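Local atomic coordinates of BH0493 protein (Bacillus halodurans C-125, PDB entry 2QEE), a protein that binds zinc and is probably a metal-dependent hydrolase of the amidohydrolase superfamily. Residues 264-269 and 274-279; 381-386 and 399-404; 147-152 and 188-193. One frame throughout, in Å; residues are numbered along the deposited sequence.

Contact 1. Residues 264-269 and 274-279; sequences KKRVHP and AGDFVG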
# COMPACT_ATOMS: atom_id res chain seq x y z
N LYS C 264 8.24 15.58 -7.90
CA LYS C 264 7.63 16.88 -8.21
C LYS C 264 8.56 17.98 -7.65
O LYS C 264 8.67 18.20 -6.44
CB LYS C 264 6.21 16.93 -7.60
CG LYS C 264 5.52 18.30 -7.84
CD LYS C 264 3.99 18.19 -7.56
CE LYS C 264 3.28 19.44 -8.09
NZ LYS C 264 1.90 19.59 -7.53
N LYS C 265 9.27 18.69 -8.53
CA LYS C 265 10.31 19.61 -8.08
C LYS C 265 9.84 20.89 -7.40
O LYS C 265 8.85 21.50 -7.81
CB LYS C 265 11.23 20.03 -9.24
CG LYS C 265 11.93 18.89 -10.00
CD LYS C 265 13.01 18.19 -9.22
CE LYS C 265 14.24 19.05 -9.03
NZ LYS C 265 15.21 18.42 -8.06
N ARG C 266 10.57 21.31 -6.37
CA ARG C 266 10.42 22.66 -5.81
C ARG C 266 8.99 23.02 -5.40
O ARG C 266 8.48 24.13 -5.73
CB ARG C 266 10.96 23.69 -6.82
CG ARG C 266 12.45 23.52 -7.12
CD ARG C 266 12.86 24.50 -8.26
NE ARG C 266 12.16 24.19 -9.51
CZ ARG C 266 12.59 23.31 -10.42
NH1 ARG C 266 13.73 22.65 -10.25
NH2 ARG C 266 11.86 23.10 -11.51
N VAL C 267 8.33 22.12 -4.68
CA VAL C 267 7.01 22.48 -4.10
C VAL C 267 7.17 23.50 -2.97
O VAL C 267 6.22 24.23 -2.66
CB VAL C 267 6.12 21.27 -3.67
CG1 VAL C 267 5.94 20.32 -4.89
CG2 VAL C 267 6.61 20.63 -2.38
N HIS C 268 8.36 23.55 -2.36
CA HIS C 268 8.68 24.53 -1.30
C HIS C 268 10.05 25.02 -1.74
O HIS C 268 11.07 24.48 -1.29
CB HIS C 268 8.75 23.85 0.08
CG HIS C 268 8.76 24.78 1.27
ND1 HIS C 268 9.15 26.11 1.22
CD2 HIS C 268 8.50 24.53 2.58
CE1 HIS C 268 9.07 26.64 2.43
NE2 HIS C 268 8.69 25.70 3.28
N PRO C 269 10.11 26.03 -2.64
CA PRO C 269 11.41 26.46 -3.19
C PRO C 269 12.45 26.86 -2.16
O PRO C 269 13.63 26.54 -2.38
CB PRO C 269 11.04 27.66 -4.07
CG PRO C 269 9.61 27.34 -4.52
CD PRO C 269 8.99 26.80 -3.23
N ALA C 274 15.76 20.10 -0.26
CA ALA C 274 14.71 19.54 0.64
C ALA C 274 13.26 19.93 0.21
O ALA C 274 12.29 19.68 0.95
CB ALA C 274 14.97 20.01 2.10
N GLY C 275 13.11 20.62 -0.92
CA GLY C 275 11.75 21.12 -1.27
C GLY C 275 11.00 20.31 -2.34
O GLY C 275 9.99 20.79 -2.88
N ASP C 276 11.48 19.09 -2.63
CA ASP C 276 10.87 18.29 -3.71
C ASP C 276 9.85 17.31 -3.13
O ASP C 276 10.05 16.82 -2.01
CB ASP C 276 11.96 17.50 -4.44
CG ASP C 276 12.92 18.40 -5.24
OD1 ASP C 276 12.63 19.60 -5.50
OD2 ASP C 276 13.96 17.86 -5.67
N PHE C 277 8.78 17.06 -3.89
CA PHE C 277 7.67 16.26 -3.43
C PHE C 277 7.54 15.05 -4.37
O PHE C 277 8.47 14.75 -5.20
CB PHE C 277 6.42 17.19 -3.36
CG PHE C 277 5.14 16.56 -2.78
CD1 PHE C 277 5.13 15.72 -1.66
CD2 PHE C 277 3.90 16.89 -3.36
CE1 PHE C 277 3.90 15.21 -1.13
CE2 PHE C 277 2.68 16.40 -2.81
CZ PHE C 277 2.71 15.51 -1.73
N VAL C 278 6.45 14.31 -4.20
CA VAL C 278 6.22 13.06 -4.93
C VAL C 278 4.80 13.00 -5.52
O VAL C 278 3.84 13.58 -4.95
CB VAL C 278 6.43 11.89 -3.91
CG1 VAL C 278 5.41 11.95 -2.75
CG2 VAL C 278 6.36 10.49 -4.65
N GLY C 279 4.62 12.27 -6.63
CA GLY C 279 3.27 11.98 -7.14
C GLY C 279 3.32 10.62 -7.80
O GLY C 279 4.38 10.21 -8.30
O HOH W 1 15.05 20.95 -5.67

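Contact 2. Residues 381-386 and 399-404; sequences DKYDDI and KRDVAD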
# COMPACT_ATOMS: atom_id res chain seq x y z
N ASP C 381 13.55 -15.72 4.87
CA ASP C 381 12.15 -16.20 4.74
C ASP C 381 11.95 -16.97 3.43
O ASP C 381 11.27 -18.02 3.42
CB ASP C 381 11.19 -15.00 4.75
CG ASP C 381 10.82 -14.57 6.17
OD1 ASP C 381 11.12 -15.33 7.17
OD2 ASP C 381 10.20 -13.47 6.31
N LYS C 382 12.47 -16.43 2.31
CA LYS C 382 12.26 -17.07 1.00
C LYS C 382 13.00 -18.41 0.88
O LYS C 382 12.44 -19.37 0.36
CB LYS C 382 12.62 -16.11 -0.15
CG LYS C 382 11.44 -15.22 -0.58
CD LYS C 382 10.90 -14.33 0.57
CE LYS C 382 9.69 -13.42 0.10
NZ LYS C 382 8.52 -14.33 -0.10
N TYR C 383 14.25 -18.46 1.35
CA TYR C 383 14.95 -19.72 1.39
C TYR C 383 14.27 -20.70 2.29
O TYR C 383 14.13 -21.88 1.92
CB TYR C 383 16.40 -19.53 1.83
CG TYR C 383 17.27 -18.88 0.78
CD1 TYR C 383 17.37 -19.41 -0.54
CD2 TYR C 383 18.06 -17.77 1.11
CE1 TYR C 383 18.24 -18.82 -1.48
CE2 TYR C 383 18.90 -17.17 0.17
CZ TYR C 383 18.95 -17.70 -1.11
OH TYR C 383 19.83 -17.07 -1.99
N ASP C 384 13.82 -20.24 3.47
CA ASP C 384 13.15 -21.18 4.39
C ASP C 384 11.91 -21.77 3.78
O ASP C 384 11.65 -22.95 3.95
CB ASP C 384 12.82 -20.53 5.73
CG ASP C 384 12.51 -21.58 6.82
OD1 ASP C 384 13.19 -22.62 6.87
OD2 ASP C 384 11.60 -21.31 7.60
N ASP C 385 11.13 -20.96 3.05
CA ASP C 385 9.94 -21.48 2.41
C ASP C 385 10.24 -22.60 1.42
O ASP C 385 9.49 -23.56 1.36
CB ASP C 385 9.17 -20.34 1.73
CG ASP C 385 8.36 -19.50 2.76
OD1 ASP C 385 8.26 -19.89 3.98
OD2 ASP C 385 7.79 -18.47 2.37
N ILE C 386 11.31 -22.46 0.61
CA ILE C 386 11.64 -23.57 -0.29
C ILE C 386 12.31 -24.74 0.43
O ILE C 386 12.11 -25.90 0.02
CB ILE C 386 12.39 -23.13 -1.55
CG1 ILE C 386 13.74 -22.47 -1.23
CG2 ILE C 386 11.44 -22.24 -2.42
CD1 ILE C 386 14.59 -22.14 -2.58
N LYS C 399 25.44 -17.75 -1.87
CA LYS C 399 26.52 -16.78 -2.23
C LYS C 399 26.34 -16.27 -3.66
O LYS C 399 26.44 -15.07 -3.90
CB LYS C 399 27.88 -17.45 -2.02
CG LYS C 399 28.24 -17.45 -0.56
CD LYS C 399 29.59 -18.14 -0.36
CE LYS C 399 29.96 -18.18 1.12
NZ LYS C 399 31.41 -18.44 1.32
N ARG C 400 25.95 -17.17 -4.57
CA ARG C 400 25.69 -16.84 -5.95
C ARG C 400 24.51 -15.84 -6.07
O ARG C 400 24.56 -14.81 -6.76
CB ARG C 400 25.37 -18.13 -6.70
CG ARG C 400 24.89 -17.90 -8.07
CD ARG C 400 24.21 -19.11 -8.64
NE ARG C 400 22.97 -19.39 -7.88
CZ ARG C 400 22.33 -20.54 -7.97
NH1 ARG C 400 22.81 -21.49 -8.79
NH2 ARG C 400 21.22 -20.75 -7.26
N ASP C 401 23.40 -16.17 -5.41
CA ASP C 401 22.19 -15.33 -5.50
C ASP C 401 22.51 -13.94 -4.91
O ASP C 401 22.01 -12.93 -5.45
CB ASP C 401 21.04 -15.94 -4.67
CG ASP C 401 20.53 -17.31 -5.20
OD1 ASP C 401 20.70 -17.67 -6.36
OD2 ASP C 401 20.00 -18.05 -4.33
N VAL C 402 23.23 -13.90 -3.79
CA VAL C 402 23.56 -12.66 -3.12
C VAL C 402 24.45 -11.80 -4.04
O VAL C 402 24.25 -10.59 -4.18
CB VAL C 402 24.18 -12.89 -1.71
CG1 VAL C 402 24.79 -11.60 -1.15
CG2 VAL C 402 23.09 -13.41 -0.74
N ALA C 403 25.37 -12.48 -4.73
CA ALA C 403 26.23 -11.75 -5.68
C ALA C 403 25.38 -11.18 -6.84
O ALA C 403 25.66 -10.06 -7.30
CB ALA C 403 27.35 -12.67 -6.20
N ASP C 404 24.37 -11.92 -7.30
CA ASP C 404 23.49 -11.43 -8.34
C ASP C 404 22.79 -10.16 -7.88
O ASP C 404 22.82 -9.12 -8.56
CB ASP C 404 22.44 -12.49 -8.72
CG ASP C 404 23.02 -13.58 -9.64
OD1 ASP C 404 24.06 -13.33 -10.30
OD2 ASP C 404 22.43 -14.69 -9.70

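Contact 3. Residues 147-152 and 188-193; sequences DPFDDN and RDWGYK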
# COMPACT_ATOMS: atom_id res chain seq x y z
N ASP C 147 27.16 15.22 -14.34
CA ASP C 147 26.32 16.22 -14.98
C ASP C 147 27.19 17.22 -15.77
O ASP C 147 27.83 18.08 -15.16
CB ASP C 147 25.53 16.99 -13.94
CG ASP C 147 24.52 17.94 -14.57
OD1 ASP C 147 24.56 18.13 -15.80
OD2 ASP C 147 23.66 18.44 -13.83
N PRO C 148 27.21 17.06 -17.09
CA PRO C 148 28.09 17.90 -17.92
C PRO C 148 27.62 19.35 -17.94
O PRO C 148 28.33 20.23 -18.46
CB PRO C 148 27.98 17.28 -19.28
CG PRO C 148 26.75 16.53 -19.29
CD PRO C 148 26.47 16.10 -17.90
N PHE C 149 26.42 19.60 -17.41
CA PHE C 149 25.91 20.96 -17.35
C PHE C 149 26.38 21.64 -16.09
O PHE C 149 26.29 22.87 -15.96
CB PHE C 149 24.39 20.96 -17.46
CG PHE C 149 23.92 20.42 -18.76
CD1 PHE C 149 23.77 21.25 -19.85
CD2 PHE C 149 23.64 19.08 -18.90
CE1 PHE C 149 23.35 20.75 -21.06
CE2 PHE C 149 23.22 18.55 -20.13
CZ PHE C 149 23.09 19.41 -21.20
N ASP C 150 26.91 20.88 -15.15
CA ASP C 150 27.47 21.52 -13.96
C ASP C 150 28.92 21.98 -14.20
O ASP C 150 29.85 21.17 -14.37
CB ASP C 150 27.37 20.65 -12.70
CG ASP C 150 27.80 21.43 -11.45
OD1 ASP C 150 26.93 22.02 -10.76
OD2 ASP C 150 29.00 21.53 -11.16
N ASP C 151 29.12 23.30 -14.16
CA ASP C 151 30.46 23.91 -14.40
C ASP C 151 31.58 23.32 -13.54
O ASP C 151 32.67 23.04 -14.05
CB ASP C 151 30.39 25.43 -14.20
CG ASP C 151 29.48 26.13 -15.20
OD1 ASP C 151 29.06 25.53 -16.22
OD2 ASP C 151 29.15 27.31 -14.94
N ASN C 152 31.31 23.15 -12.26
CA ASN C 152 32.29 22.59 -11.36
C ASN C 152 32.59 21.08 -11.53
O ASN C 152 33.59 20.57 -11.02
CB ASN C 152 31.94 22.90 -9.92
CG ASN C 152 32.96 22.34 -8.95
OD1 ASN C 152 32.70 21.34 -8.28
ND2 ASN C 152 34.15 22.93 -8.90
N ARG C 188 24.71 25.59 -27.91
CA ARG C 188 25.26 26.58 -28.86
C ARG C 188 26.61 27.18 -28.41
O ARG C 188 27.58 27.17 -29.18
CB ARG C 188 24.26 27.71 -29.09
CG ARG C 188 23.02 27.26 -29.75
CD ARG C 188 22.03 28.41 -29.95
NE ARG C 188 20.96 27.99 -30.85
CZ ARG C 188 19.72 28.47 -30.82
NH1 ARG C 188 19.38 29.38 -29.92
NH2 ARG C 188 18.82 28.01 -31.69
N ASP C 189 26.68 27.67 -27.19
CA ASP C 189 27.96 28.12 -26.63
C ASP C 189 29.08 27.09 -26.77
O ASP C 189 30.26 27.45 -26.77
CB ASP C 189 27.80 28.44 -25.15
CG ASP C 189 27.00 29.69 -24.88
OD1 ASP C 189 26.38 30.27 -25.80
OD2 ASP C 189 26.99 30.09 -23.70
N TRP C 190 28.72 25.80 -26.86
CA TRP C 190 29.70 24.71 -26.82
C TRP C 190 29.95 24.13 -28.21
O TRP C 190 30.65 23.12 -28.35
CB TRP C 190 29.22 23.60 -25.82
CG TRP C 190 29.21 24.03 -24.34
CD1 TRP C 190 30.05 24.94 -23.74
CD2 TRP C 190 28.35 23.54 -23.29
NE1 TRP C 190 29.75 25.06 -22.40
CE2 TRP C 190 28.71 24.21 -22.09
CE3 TRP C 190 27.30 22.62 -23.25
CZ2 TRP C 190 28.07 23.99 -20.87
CZ3 TRP C 190 26.65 22.38 -22.01
CH2 TRP C 190 27.03 23.08 -20.85
N GLY C 191 29.37 24.76 -29.24
CA GLY C 191 29.58 24.35 -30.63
C GLY C 191 28.60 23.38 -31.24
O GLY C 191 28.83 22.86 -32.35
N TYR C 192 27.50 23.13 -30.51
CA TYR C 192 26.44 22.25 -31.01
C TYR C 192 25.36 23.13 -31.62
O TYR C 192 24.62 23.79 -30.92
CB TYR C 192 25.89 21.35 -29.88
CG TYR C 192 26.99 20.52 -29.25
CD1 TYR C 192 27.42 19.33 -29.85
CD2 TYR C 192 27.62 20.95 -28.09
CE1 TYR C 192 28.43 18.61 -29.31
CE2 TYR C 192 28.67 20.21 -27.55
CZ TYR C 192 29.05 19.05 -28.17
OH TYR C 192 30.07 18.29 -27.62
N LYS C 193 25.32 23.14 -32.93
CA LYS C 193 24.56 24.16 -33.68
C LYS C 193 23.12 23.70 -33.80
O LYS C 193 22.66 23.29 -34.86
CB LYS C 193 25.22 24.41 -35.04
CG LYS C 193 26.54 25.17 -34.91
CD LYS C 193 27.25 25.36 -36.25
CE LYS C 193 28.36 24.32 -36.45
NZ LYS C 193 29.39 24.79 -37.44

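Contact 1. Residues 264-269 and 274-279
Lys-264 and Phe-277 form an antiparallel hydrogen-bonded pair, their CA atoms 4.8 Å apart, where the end of strand 257-264 meets the short strand 277-278. The two bonds of the pair differ in approach: Phe-277 N reaches Lys-264 O almost straight (N-H...O 178°), whereas Lys-264 N comes to Phe-277 O from well above the carbonyl plane. Past this pair the strand pattern gives way. Gly-275 O receives His-268 N at 3.2 Å in its carbonyl plane, with Val-267 N adding a weak, strongly bent bond. A side chain at Gly-275 would run into the carbonyl oxygen of His-268, so the close approach depends on its absence.

Asp-276 divides its carboxylate between two donors. Asp-276 OD1 takes the backbone N of Arg-266 at 2.8 Å on its anti side; Asp-276 OD2 takes Lys-265 NZ, also at 2.8 Å, on its syn side in a salt bridge. Lys-265 leaves its backbone pointing away, but successive bends (chi2 and chi3 both -71°) bring NZ back to the carboxylate. The side chain of Lys-265 is about 9 Å from the bound zinc ion. Water 1 donates to Asp-276 OD1 and is only weakly held by Lys-265 NZ. Both carboxylate oxygens are thus engaged, which probably stabilises the ionised form of this buried group.

On the side away from Asp-276, Val-267 brings both methyls against Phe-277 CB, CG1 at 3.5 Å, and the two side chains cross at a slant. Lys-264 NZ forms a salt bridge with Glu-287 of the second subunit, and Arg-291 of that subunit hydrogen-bonds to Val-267 O.

The aspartate holds the start of the outgoing loop beside a short antiparallel return on strand 257-264, which pairs in parallel with 222-226 and 298-302, consistent with the beta/alpha-barrel fold of amidohydrolases.

Contact 2. Residues 381-386 and 399-404
Tyr-383 and Asp-401 bring two helical segments together at long range: their CA atoms, the nearest across the pair, are 10.9 Å apart, and the side chains span the interval. Both side chains set out toward the opposite helix. The phenol OH of Tyr-383 gives a short hydrogen bond of 2.5 Å to Asp-401 OD2, using the anti lone pair of that oxygen. Ring and carboxylate planes are 14° apart, and Asp-401 OD2 lies at the ring edge, near its plane, 3.4 Å from Tyr-383 CE1. With CG anti to its carbonyl carbon (chi1 -65°), the aspartate runs past the phenol in the opposite direction, leaving Asp-401 CB 3.2 Å from Tyr-383 OH.

The two helices, 363-388 and 395-414, are consecutive near the C terminus and joined by a short connection, across which this bond makes a polar tie. Helix 8-21 contributes Leu-11 and Val-15 to the packing around the tyrosine.

Asp-401 OD1 has a separate partner in its own helix. Arg-400 turns its guanidinium side-on, so that Arg-400 NE (3.2 Å) and NH2 (3.3 Å) both donate to Asp-401 OD1 from the same face of the carboxylate, a salt bridge. The buried carboxylate therefore has donors on both oxygens, and the neighbouring arginine would probably favour its negative charge. Ser-89 of the third subunit also bonds to Asp-401 OD2, while Ile-86 O of that same subunit accepts from Arg-400 NH1.

Contact 3. Residues 147-152 and 188-193
The six-membered ring of Trp-190 presents its outer edge to Phe-149: CD1 of the phenylalanine lies near the indole plane, 3.8 Å from Trp-190 CZ3. Seen from the phenyl ring the approach is oblique, and with centroids 5.8 Å apart and planes inclined by 46° the pair is neither a stack nor a T-shaped arrangement. Phe-149 CE1 also meets Trp-190 CZ3, so one side of the phenyl ring spans the corner of the indole. The carbonyl oxygen of Pro-148, which accepts a hydrogen bond from Arg-154 NH1, approaches the neighbouring indole atom, Trp-190 CH2, at 3.9 Å. At another part of the phenyl rim, in plane, lies Asp-147 OD1.

The backbones stay far apart, with 10.9 Å between the CA atoms of Phe-149 and Trp-190, and the rings bridge that distance. Trp-190 has CG anti to its carbonyl carbon (chi1 -68°), which projects the long indole across to the turn. On the other side, Asp-147 OD1 accepts from Phe-149 N at 2.9 Å, an Asx turn within the type I beta turn 147-150, and so fixes the backbone from which the phenyl ring springs. Asp-150 then takes the N-cap position of helix 151-158. The tryptophan is placed by a Schellman motif ending helix 180-189, where Gly-191 has positive phi.

Phe-209 of helix 200-217 touches both aromatic side chains, extending the cluster. With an alanine here instead of Trp-190, Phe-149 CD1 and CE1 would probably lose their partner across the contact, opening a gap between turn and helix end.

No hydrogen bond crosses between the segments, which suggests that the direct contact rests mainly on apolar packing and burial of aromatic carbons; Arg-186, on helix 180-189, adds polar links to Phe-149 O and Asp-151 OD1.

In the fold
From the N terminus, contact 3 comes first, closing a 35-residue excursion that holds 19 helical residues and linking the turn before helix 151-158 to the end of helix 180-189. Contact 1 follows, returning the chain after only four intervening residues at the end of strand 257-264. Contact 2 is last and joins helices 363-388 and 395-414 across 12 residues. The three are in series, with none nested or crossed. Contacts 1 and 3 have centres 26 Å apart, whereas contact 2 lies across the chain's centre from both. Contacts 1 and 2 meet different neighbouring subunits; contact 3 touches no other chain of the assembly.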